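Local coordinates for protein glutamate receptor 1 (Adineta vaga, PDB 4IO4) that binds L-glutamate in its two-lobed extracellular ligand-binding domain and probably couples that binding to the gating of an ion channel in the postsynaptic membrane, at residues K160-M165 / F178-T183; N131-R136 / I174-M179; I81-I86 / F207-P212. All blocks are in the same frame, centred on the assembly; numbering follows the deposited sequence.

Contact 1 of 3, residues K160-M165 / F178-T183; sequences KSRQEM and FMDIGT. With SER (serine), chain C.
R162 and M179, whose CA atoms lie 8.9 Å apart, are the nearest backbone pair where the first turn of helix 162-171 faces the end of strand 176-180; at that spacing side chains fill the gap and no hydrogen bond crosses it. Two methionines carry the packing. M165 leaves the helix with CG opposite its own N (chi1 -177°) and runs straight to SD before bending, which sets CE 3.6 Å from M179 CG. M179 CE lies near the plane of the R162 guanidinium, at its edge. The extended chain of R162 passes the CE end of M179 (R162 CD to M179 CE 4.2 Å) on its way to the bound serine, with NH2 3.4 Å from the ligand OG. D180, an L-glutamate-binding residue of the cleft, accepts through OD2 from both the ligand N (2.8 Å) and the ligand OG (3.0 Å), while R162 NH2 stays 4.4 Å from D180 OD2, too far for a salt bridge. R162 is held instead by Y67 and D85. S161 N-caps the helix, its OG accepting from E164 N. Strand 103-112 backs both methionines through L110 and supplies N105 to D180 OD1, and M165 touches R136 on strand 134-136.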
loop_
_atom_site.group_PDB
_atom_site.type_symbol
_atom_site.label_atom_id
_atom_site.label_comp_id
_atom_site.label_asym_id
_atom_site.label_seq_id
_atom_site.Cartn_x
_atom_site.Cartn_y
_atom_site.Cartn_z
ATOM N N LYS A 160 -26.267 -2.453 -8.413
ATOM C CA LYS A 160 -25.527 -2.523 -9.684
ATOM C C LYS A 160 -24.586 -1.342 -9.902
ATOM O O LYS A 160 -23.816 -1.348 -10.858
ATOM C CB LYS A 160 -26.487 -2.616 -10.871
ATOM C CG LYS A 160 -27.222 -1.317 -11.199
ATOM C CD LYS A 160 -28.504 -1.584 -12.031
ATOM C CE LYS A 160 -29.260 -0.300 -12.398
ATOM N NZ LYS A 160 -30.453 -0.568 -13.284
ATOM N N SER A 161 -24.632 -0.333 -9.031
ATOM C CA SER A 161 -23.784 0.829 -9.218
ATOM C C SER A 161 -23.848 1.723 -7.994
ATOM O O SER A 161 -24.721 1.548 -7.153
ATOM C CB SER A 161 -24.317 1.628 -10.375
ATOM O OG SER A 161 -25.604 2.079 -10.016
ATOM N N ARG A 162 -22.963 2.713 -7.925
ATOM C CA ARG A 162 -23.007 3.687 -6.822
ATOM C C ARG A 162 -24.309 4.459 -6.889
ATOM O O ARG A 162 -24.958 4.655 -5.864
ATOM C CB ARG A 162 -21.796 4.642 -6.807
ATOM C CG ARG A 162 -20.474 3.959 -6.495
ATOM C CD ARG A 162 -19.295 4.948 -6.296
ATOM N NE ARG A 162 -18.054 4.232 -6.006
ATOM C CZ ARG A 162 -17.257 3.686 -6.932
ATOM N NH1 ARG A 162 -17.557 3.767 -8.215
ATOM N NH2 ARG A 162 -16.156 3.040 -6.566
ATOM N N GLN A 163 -24.736 4.841 -8.089
ATOM C CA GLN A 163 -26.005 5.549 -8.210
ATOM C C GLN A 163 -27.134 4.770 -7.536
ATOM O O GLN A 163 -27.907 5.342 -6.776
ATOM C CB GLN A 163 -26.381 5.843 -9.662
ATOM C CG GLN A 163 -27.394 6.990 -9.775
ATOM C CD GLN A 163 -26.934 8.228 -9.015
ATOM O OE1 GLN A 163 -25.807 8.702 -9.191
ATOM N NE2 GLN A 163 -27.791 8.736 -8.150
ATOM N N GLU A 164 -27.239 3.472 -7.802
ATOM C CA GLU A 164 -28.320 2.704 -7.199
ATOM C C GLU A 164 -28.159 2.679 -5.686
ATOM O O GLU A 164 -29.137 2.724 -4.905
ATOM C CB GLU A 164 -28.391 1.292 -7.796
ATOM C CG GLU A 164 -29.535 0.492 -7.230
ATOM C CD GLU A 164 -29.794 -0.812 -7.968
ATOM O OE1 GLU A 164 -28.818 -1.486 -8.349
ATOM O OE2 GLU A 164 -30.982 -1.167 -8.150
ATOM N N MET A 165 -26.910 2.642 -5.252
ATOM C CA MET A 165 -26.624 2.666 -3.830
ATOM C C MET A 165 -27.157 3.954 -3.192
ATOM O O MET A 165 -27.831 3.915 -2.174
ATOM C CB MET A 165 -25.113 2.527 -3.617
ATOM C CG MET A 165 -24.679 2.460 -2.162
ATOM S SD MET A 165 -22.866 2.360 -1.994
ATOM C CE MET A 165 -22.343 3.863 -2.818
ATOM N N PHE A 178 -21.434 -0.123 1.925
ATOM C CA PHE A 178 -19.981 0.067 2.075
ATOM C C PHE A 178 -19.392 0.898 0.947
ATOM O O PHE A 178 -19.777 0.727 -0.215
ATOM C CB PHE A 178 -19.253 -1.260 2.072
ATOM C CG PHE A 178 -19.662 -2.197 3.175
ATOM C CD1 PHE A 178 -20.174 -1.723 4.376
ATOM C CD2 PHE A 178 -19.492 -3.569 3.020
ATOM C CE1 PHE A 178 -20.549 -2.604 5.395
ATOM C CE2 PHE A 178 -19.876 -4.451 4.053
ATOM C CZ PHE A 178 -20.383 -3.952 5.240
ATOM N N MET A 179 -18.426 1.767 1.280
ATOM C CA MET A 179 -17.708 2.559 0.273
ATOM C C MET A 179 -16.241 2.670 0.649
ATOM O O MET A 179 -15.901 2.726 1.828
ATOM C CB MET A 179 -18.226 3.997 0.162
ATOM C CG MET A 179 -19.444 4.198 -0.687
ATOM S SD MET A 179 -19.762 5.968 -0.958
ATOM C CE MET A 179 -18.686 6.303 -2.335
ATOM N N ASP A 180 -15.388 2.783 -0.367
ATOM C CA ASP A 180 -13.993 3.086 -0.150
ATOM C C ASP A 180 -13.927 4.439 0.492
ATOM O O ASP A 180 -14.745 5.306 0.225
ATOM C CB ASP A 180 -13.214 3.141 -1.459
ATOM C CG ASP A 180 -13.218 1.823 -2.209
ATOM O OD1 ASP A 180 -13.141 0.753 -1.558
ATOM O OD2 ASP A 180 -13.296 1.862 -3.462
ATOM N N ILE A 181 -12.929 4.617 1.338
ATOM C CA ILE A 181 -12.824 5.805 2.137
ATOM C C ILE A 181 -12.641 7.097 1.354
ATOM O O ILE A 181 -13.260 8.111 1.687
ATOM C CB ILE A 181 -11.696 5.643 3.169
ATOM C CG1 ILE A 181 -11.828 6.720 4.253
ATOM C CG2 ILE A 181 -10.330 5.635 2.518
ATOM C CD1 ILE A 181 -10.978 6.412 5.477
ATOM N N GLY A 182 -11.817 7.075 0.309
ATOM C CA GLY A 182 -11.533 8.300 -0.424
ATOM C C GLY A 182 -12.792 8.841 -1.058
ATOM O O GLY A 182 -13.127 10.006 -0.890
ATOM N N THR A 183 -13.507 7.985 -1.791
ATOM C CA THR A 183 -14.737 8.436 -2.435
ATOM C C THR A 183 -15.867 8.653 -1.437
ATOM O O THR A 183 -16.718 9.525 -1.630
ATOM C CB THR A 183 -15.191 7.442 -3.524
ATOM O OG1 THR A 183 -15.036 6.116 -3.023
ATOM C CG2 THR A 183 -14.327 7.633 -4.760
HETATM N N SER C . -12.507 -0.385 -4.924
HETATM C CA SER C . -13.692 -1.310 -5.076
HETATM C C SER C . -13.339 -2.489 -5.944
HETATM O O SER C . -12.284 -2.484 -6.653
HETATM C CB SER C . -14.922 -0.589 -5.641
HETATM O OG SER C . -15.517 0.244 -4.664
HETATM O OXT SER C . -14.123 -3.457 -5.937
#

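Contact 2 of 3, residues N131-R136 / I174-M179; sequences NRIGIR and IDVSFM. With SER (serine), chain C.
The guanidinium of R132 meets D175 at its edge and has the carbonyl carbon of I174 over one face. The grip is side-on: NE bonds D175 OD2 at 3.0 Å and NH2 bonds D175 OD1 at 2.7 Å, both acceptors near the guanidinium plane. The carboxylate, however, is turned 63° against that plane and receives both donors from above its own. D175 N donates back to R132 O. The guanidinium of R136 is also used at its edge, NH2 giving F178 O a 3.0 Å bond almost in the guanidinium plane and NH1 giving one of 3.2 Å to the bound serine OG. Because R112 also binds D175 and G172 O takes a bond from R132 NH2, a leucine in place of R132 would probably leave D175 short of one of two arginine mates and set the adjoining turn freer to move. Between the arginines, G134 N bonds V176 O, and I174 CD1 lies 3.7 Å from G134 CA, where a beta-carbon would collide with it. S177 OG, swung opposite its backbone N (chi1 -167°), donates to G134 O at 2.7 Å from above the carbonyl plane; a water links S177 OG to R136 N. F178 N is buried without a partner. I135 CD1 comes within 3.7 Å of F178 CD2. Strands 134-136 and 176-179, their short axes 29° apart, with one bridge (I133 to V176) and a connection through helix 140-149, strand 157-159 and helix 162-171, are typical of the alpha/beta second lobe of glutamate-receptor ligand-binding domains, here delivering R136 to the ligand.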
loop_
_atom_site.group_PDB
_atom_site.type_symbol
_atom_site.label_atom_id
_atom_site.label_comp_id
_atom_site.label_asym_id
_atom_site.label_seq_id
_atom_site.Cartn_x
_atom_site.Cartn_y
_atom_site.Cartn_z
ATOM N N ASN A 131 -31.566 -7.822 4.214
ATOM C CA ASN A 131 -32.116 -7.243 2.984
ATOM C C ASN A 131 -32.074 -5.721 2.981
ATOM O O ASN A 131 -32.414 -5.116 1.958
ATOM C CB ASN A 131 -33.568 -7.678 2.742
ATOM C CG ASN A 131 -34.459 -7.390 3.910
ATOM O OD1 ASN A 131 -34.219 -7.878 4.998
ATOM N ND2 ASN A 131 -35.504 -6.604 3.696
ATOM N N ARG A 132 -31.701 -5.114 4.115
ATOM C CA ARG A 132 -31.514 -3.662 4.192
ATOM C C ARG A 132 -30.029 -3.265 4.258
ATOM O O ARG A 132 -29.676 -2.120 4.567
ATOM C CB ARG A 132 -32.295 -3.090 5.380
ATOM C CG ARG A 132 -33.783 -3.229 5.183
ATOM C CD ARG A 132 -34.605 -2.583 6.299
ATOM N NE ARG A 132 -34.417 -1.135 6.304
ATOM C CZ ARG A 132 -35.045 -0.282 5.491
ATOM N NH1 ARG A 132 -35.941 -0.707 4.592
ATOM N NH2 ARG A 132 -34.777 1.015 5.581
ATOM N N ILE A 133 -29.164 -4.223 3.957
ATOM C CA ILE A 133 -27.751 -3.944 3.728
ATOM C C ILE A 133 -27.518 -3.999 2.243
ATOM O O ILE A 133 -27.567 -5.075 1.625
ATOM C CB ILE A 133 -26.868 -4.969 4.444
ATOM C CG1 ILE A 133 -27.212 -4.976 5.927
ATOM C CG2 ILE A 133 -25.402 -4.643 4.235
ATOM C CD1 ILE A 133 -26.493 -6.053 6.753
ATOM N N GLY A 134 -27.282 -2.846 1.647
ATOM C CA GLY A 134 -26.996 -2.793 0.226
ATOM C C GLY A 134 -25.533 -3.078 -0.083
ATOM O O GLY A 134 -24.620 -2.541 0.551
ATOM N N ILE A 135 -25.294 -3.935 -1.063
ATOM C CA ILE A 135 -23.916 -4.291 -1.416
ATOM C C ILE A 135 -23.788 -4.290 -2.904
ATOM O O ILE A 135 -24.505 -5.024 -3.593
ATOM C CB ILE A 135 -23.552 -5.698 -0.921
ATOM C CG1 ILE A 135 -23.568 -5.763 0.617
ATOM C CG2 ILE A 135 -22.211 -6.136 -1.528
ATOM C CD1 ILE A 135 -22.476 -4.983 1.312
ATOM N N ARG A 136 -22.878 -3.475 -3.419
ATOM C CA ARG A 136 -22.616 -3.457 -4.833
ATOM C C ARG A 136 -21.942 -4.767 -5.260
ATOM O O ARG A 136 -20.841 -5.093 -4.808
ATOM C CB ARG A 136 -21.731 -2.271 -5.178
ATOM C CG ARG A 136 -22.439 -0.927 -5.214
ATOM C CD ARG A 136 -21.411 0.258 -5.439
ATOM N NE ARG A 136 -20.627 0.462 -4.226
ATOM C CZ ARG A 136 -19.321 0.708 -4.192
ATOM N NH1 ARG A 136 -18.600 0.779 -5.310
ATOM N NH2 ARG A 136 -18.734 0.869 -3.011
ATOM N N ILE A 174 -32.627 0.661 1.669
ATOM C CA ILE A 174 -31.594 0.050 2.507
ATOM C C ILE A 174 -31.180 1.041 3.603
ATOM O O ILE A 174 -31.460 2.234 3.489
ATOM C CB ILE A 174 -30.385 -0.352 1.676
ATOM C CG1 ILE A 174 -29.756 0.887 1.027
ATOM C CG2 ILE A 174 -30.826 -1.404 0.610
ATOM C CD1 ILE A 174 -28.561 0.567 0.113
ATOM N N ASP A 175 -30.528 0.555 4.656
ATOM C CA ASP A 175 -30.085 1.428 5.752
ATOM C C ASP A 175 -28.581 1.712 5.703
ATOM O O ASP A 175 -28.118 2.711 6.249
ATOM C CB ASP A 175 -30.390 0.783 7.075
ATOM C CG ASP A 175 -31.866 0.819 7.415
ATOM O OD1 ASP A 175 -32.593 1.733 6.974
ATOM O OD2 ASP A 175 -32.302 -0.082 8.130
ATOM N N VAL A 176 -27.818 0.826 5.069
ATOM C CA VAL A 176 -26.367 0.966 5.024
ATOM C C VAL A 176 -25.807 0.377 3.755
ATOM O O VAL A 176 -26.435 -0.476 3.119
ATOM C CB VAL A 176 -25.633 0.233 6.179
ATOM C CG1 VAL A 176 -26.000 0.783 7.514
ATOM C CG2 VAL A 176 -25.871 -1.256 6.127
ATOM N N SER A 177 -24.618 0.849 3.383
ATOM C CA SER A 177 -23.800 0.187 2.394
ATOM C C SER A 177 -22.325 0.393 2.762
ATOM O O SER A 177 -22.026 0.992 3.783
ATOM C CB SER A 177 -24.045 0.728 0.991
ATOM O OG SER A 177 -23.433 -0.160 0.056
ATOM N N PHE A 178 -21.434 -0.123 1.925
ATOM C CA PHE A 178 -19.981 0.067 2.075
ATOM C C PHE A 178 -19.392 0.898 0.947
ATOM O O PHE A 178 -19.777 0.727 -0.215
ATOM C CB PHE A 178 -19.253 -1.260 2.072
ATOM C CG PHE A 178 -19.662 -2.197 3.175
ATOM C CD1 PHE A 178 -20.174 -1.723 4.376
ATOM C CD2 PHE A 178 -19.492 -3.569 3.020
ATOM C CE1 PHE A 178 -20.549 -2.604 5.395
ATOM C CE2 PHE A 178 -19.876 -4.451 4.053
ATOM C CZ PHE A 178 -20.383 -3.952 5.240
ATOM N N MET A 179 -18.426 1.767 1.280
ATOM C CA MET A 179 -17.708 2.559 0.273
ATOM C C MET A 179 -16.241 2.670 0.649
ATOM O O MET A 179 -15.901 2.726 1.828
ATOM C CB MET A 179 -18.226 3.997 0.162
ATOM C CG MET A 179 -19.444 4.198 -0.687
ATOM S SD MET A 179 -19.762 5.968 -0.958
ATOM C CE MET A 179 -18.686 6.303 -2.335
HETATM N N SER C . -12.507 -0.385 -4.924
HETATM C CA SER C . -13.692 -1.310 -5.076
HETATM C C SER C . -13.339 -2.489 -5.944
HETATM O O SER C . -12.284 -2.484 -6.653
HETATM C CB SER C . -14.922 -0.589 -5.641
HETATM O OG SER C . -15.517 0.244 -4.664
HETATM O OXT SER C . -14.123 -3.457 -5.937
HETATM O O HOH W 1 -21.436 -1.493 -1.785
#

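Contact 3 of 3, residues I81-I86 / F207-P212; sequences IAIGDI and FGIVTP. With SER (serine), chain C.
D85 sits at the centre of an inverse gamma turn and lays its backbone on the ring of F207: D85 CA rides 3.7 Å above the ring plane, over its centre, and D85 CB makes a CH-pi contact 25° off the ring normal. The tight turn, closed by a weak bond from I86 N to G84 O, presents D85 O to the pocket, where it accepts from the bound serine N at 2.9 Å. The carboxylate leads away from the ring, since CG lies between the backbone N and carbonyl carbon (chi1 48°), and engages Y67, S17 and the arginine of helix 162-171. Just past the turn, I86 O takes G208 N at 3.1 Å, nearly head-on to the carbonyl, and F207 CA also approaches I86 O, at 3.1 Å, in a CA-H...O contact. In the two-lobed fold of glutamate-receptor ligand-binding domains, strand 200-211 runs from one lobe to the other; here its far end adds an antiparallel edge to strand 81-82, whose other side is bonded to strand 9-14. A82 and V210 form the antiparallel hydrogen-bonded pair, with A82 N to V210 O at 3.0 Å and V210 N to A82 O at 2.8 Å. Between that pair and the turn a water accepts from G84 N and gives a weak bond to G208 O. The side chains divide between two faces. On one, I83 and I209 lie side by side against helix 40-52, I83 CG1 3.8 Å from I209 CG2; I209 also meets helix 218-230, and I81, beside I209, touches W215. On the other, A82 CB meets V210 CB, and I86 crosses V210 at about a right angle, CD1 resting 3.8 Å from V210 CG2, against L74 and L70 of helix 67-75.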
loop_
_atom_site.group_PDB
_atom_site.type_symbol
_atom_site.label_atom_id
_atom_site.label_comp_id
_atom_site.label_asym_id
_atom_site.label_seq_id
_atom_site.Cartn_x
_atom_site.Cartn_y
_atom_site.Cartn_z
ATOM N N ILE A 81 -4.291 -2.118 -20.117
ATOM C CA ILE A 81 -4.249 -1.882 -18.672
ATOM C C ILE A 81 -5.587 -1.252 -18.269
ATOM O O ILE A 81 -6.380 -0.841 -19.129
ATOM C CB ILE A 81 -3.068 -0.993 -18.205
ATOM C CG1 ILE A 81 -3.165 0.408 -18.801
ATOM C CG2 ILE A 81 -1.737 -1.626 -18.607
ATOM C CD1 ILE A 81 -2.078 1.345 -18.298
ATOM N N ALA A 82 -5.871 -1.246 -16.976
ATOM C CA ALA A 82 -7.051 -0.572 -16.455
ATOM C C ALA A 82 -6.620 0.195 -15.185
ATOM O O ALA A 82 -5.918 -0.334 -14.342
ATOM C CB ALA A 82 -8.168 -1.565 -16.152
ATOM N N ILE A 83 -7.058 1.445 -15.097
ATOM C CA ILE A 83 -6.630 2.354 -14.058
ATOM C C ILE A 83 -7.853 2.959 -13.423
ATOM O O ILE A 83 -8.711 3.515 -14.110
ATOM C CB ILE A 83 -5.811 3.484 -14.676
ATOM C CG1 ILE A 83 -4.616 2.932 -15.459
ATOM C CG2 ILE A 83 -5.350 4.473 -13.597
ATOM C CD1 ILE A 83 -3.708 4.034 -15.961
ATOM N N GLY A 84 -7.951 2.845 -12.101
ATOM C CA GLY A 84 -9.003 3.502 -11.390
ATOM C C GLY A 84 -8.892 3.197 -9.901
ATOM O O GLY A 84 -7.854 2.787 -9.399
ATOM N N ASP A 85 -9.996 3.368 -9.203
ATOM C CA ASP A 85 -10.057 3.015 -7.790
ATOM C C ASP A 85 -10.341 1.512 -7.648
ATOM O O ASP A 85 -11.403 1.091 -7.179
ATOM C CB ASP A 85 -11.096 3.895 -7.064
ATOM C CG ASP A 85 -12.452 3.986 -7.798
ATOM O OD1 ASP A 85 -12.543 3.614 -8.993
ATOM O OD2 ASP A 85 -13.460 4.427 -7.171
ATOM N N ILE A 86 -9.375 0.707 -8.085
ATOM C CA ILE A 86 -9.537 -0.726 -8.226
ATOM C C ILE A 86 -8.736 -1.419 -7.126
ATOM O O ILE A 86 -7.503 -1.346 -7.076
ATOM C CB ILE A 86 -9.070 -1.197 -9.591
ATOM C CG1 ILE A 86 -9.746 -0.414 -10.696
ATOM C CG2 ILE A 86 -9.294 -2.674 -9.763
ATOM C CD1 ILE A 86 -9.075 -0.651 -12.113
ATOM N N PHE A 207 -5.106 0.265 -3.952
ATOM C CA PHE A 207 -5.529 0.343 -5.324
ATOM C C PHE A 207 -4.296 0.114 -6.192
ATOM O O PHE A 207 -3.224 0.653 -5.927
ATOM C CB PHE A 207 -6.115 1.713 -5.704
ATOM C CG PHE A 207 -7.385 2.094 -4.982
ATOM C CD1 PHE A 207 -8.281 1.135 -4.529
ATOM C CD2 PHE A 207 -7.719 3.444 -4.831
ATOM C CE1 PHE A 207 -9.458 1.518 -3.905
ATOM C CE2 PHE A 207 -8.888 3.834 -4.175
ATOM C CZ PHE A 207 -9.759 2.885 -3.718
ATOM N N GLY A 208 -4.456 -0.654 -7.258
ATOM C CA GLY A 208 -3.386 -0.852 -8.219
ATOM C C GLY A 208 -3.908 -0.729 -9.645
ATOM O O GLY A 208 -5.104 -0.884 -9.888
ATOM N N ILE A 209 -3.014 -0.452 -10.583
ATOM C CA ILE A 209 -3.344 -0.517 -11.985
ATOM C C ILE A 209 -3.362 -1.971 -12.407
ATOM O O ILE A 209 -2.452 -2.721 -12.041
ATOM C CB ILE A 209 -2.305 0.253 -12.814
ATOM C CG1 ILE A 209 -2.417 1.741 -12.475
ATOM C CG2 ILE A 209 -2.515 -0.010 -14.290
ATOM C CD1 ILE A 209 -1.398 2.633 -13.202
ATOM N N VAL A 210 -4.414 -2.372 -13.135
ATOM C CA VAL A 210 -4.564 -3.731 -13.576
ATOM C C VAL A 210 -3.762 -3.924 -14.866
ATOM O O VAL A 210 -3.871 -3.124 -15.795
ATOM C CB VAL A 210 -6.049 -4.064 -13.853
ATOM C CG1 VAL A 210 -6.224 -5.505 -14.281
ATOM C CG2 VAL A 210 -6.897 -3.771 -12.615
ATOM N N THR A 211 -2.960 -4.981 -14.907
ATOM C CA THR A 211 -2.249 -5.390 -16.123
ATOM C C THR A 211 -2.420 -6.885 -16.382
ATOM O O THR A 211 -2.830 -7.653 -15.497
ATOM C CB THR A 211 -0.722 -5.099 -16.003
ATOM O OG1 THR A 211 -0.085 -6.148 -15.250
ATOM C CG2 THR A 211 -0.493 -3.776 -15.327
ATOM N N PRO A 212 -2.096 -7.332 -17.593
ATOM C CA PRO A 212 -2.096 -8.785 -17.769
ATOM C C PRO A 212 -1.064 -9.464 -16.865
ATOM O O PRO A 212 -0.079 -8.856 -16.468
ATOM C CB PRO A 212 -1.723 -8.976 -19.253
ATOM C CG PRO A 212 -2.011 -7.618 -19.894
ATOM C CD PRO A 212 -1.714 -6.614 -18.824
HETATM N N SER C . -12.507 -0.385 -4.924
HETATM C CA SER C . -13.692 -1.310 -5.076
HETATM C C SER C . -13.339 -2.489 -5.944
HETATM O O SER C . -12.284 -2.484 -6.653
HETATM C CB SER C . -14.922 -0.589 -5.641
HETATM O OG SER C . -15.517 0.244 -4.664
HETATM O OXT SER C . -14.123 -3.457 -5.937
HETATM O O HOH W 2 -5.709 1.627 -10.840
#

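Ligand binding here shows how segments remote in sequence converge on one small molecule. Along the chain 81-86 comes first, then 131-136, 160-165, then 174-179 and 178-183, which overlap at F178 and M179, and finally 207-212, so contact 3 brackets the other two. Contacts 1 and 2, with centres about 10 Å apart, both draw on strand 176-180 in the second lobe. Contact 3 lies on the first-lobe side, about 18 Å from contact 1 and about 25 Å from contact 2 between centres. A salt bridge from R162 to D85 joins contacts 1 and 3, and all three touch the bound serine, consistent with a cleft closed over its ligand.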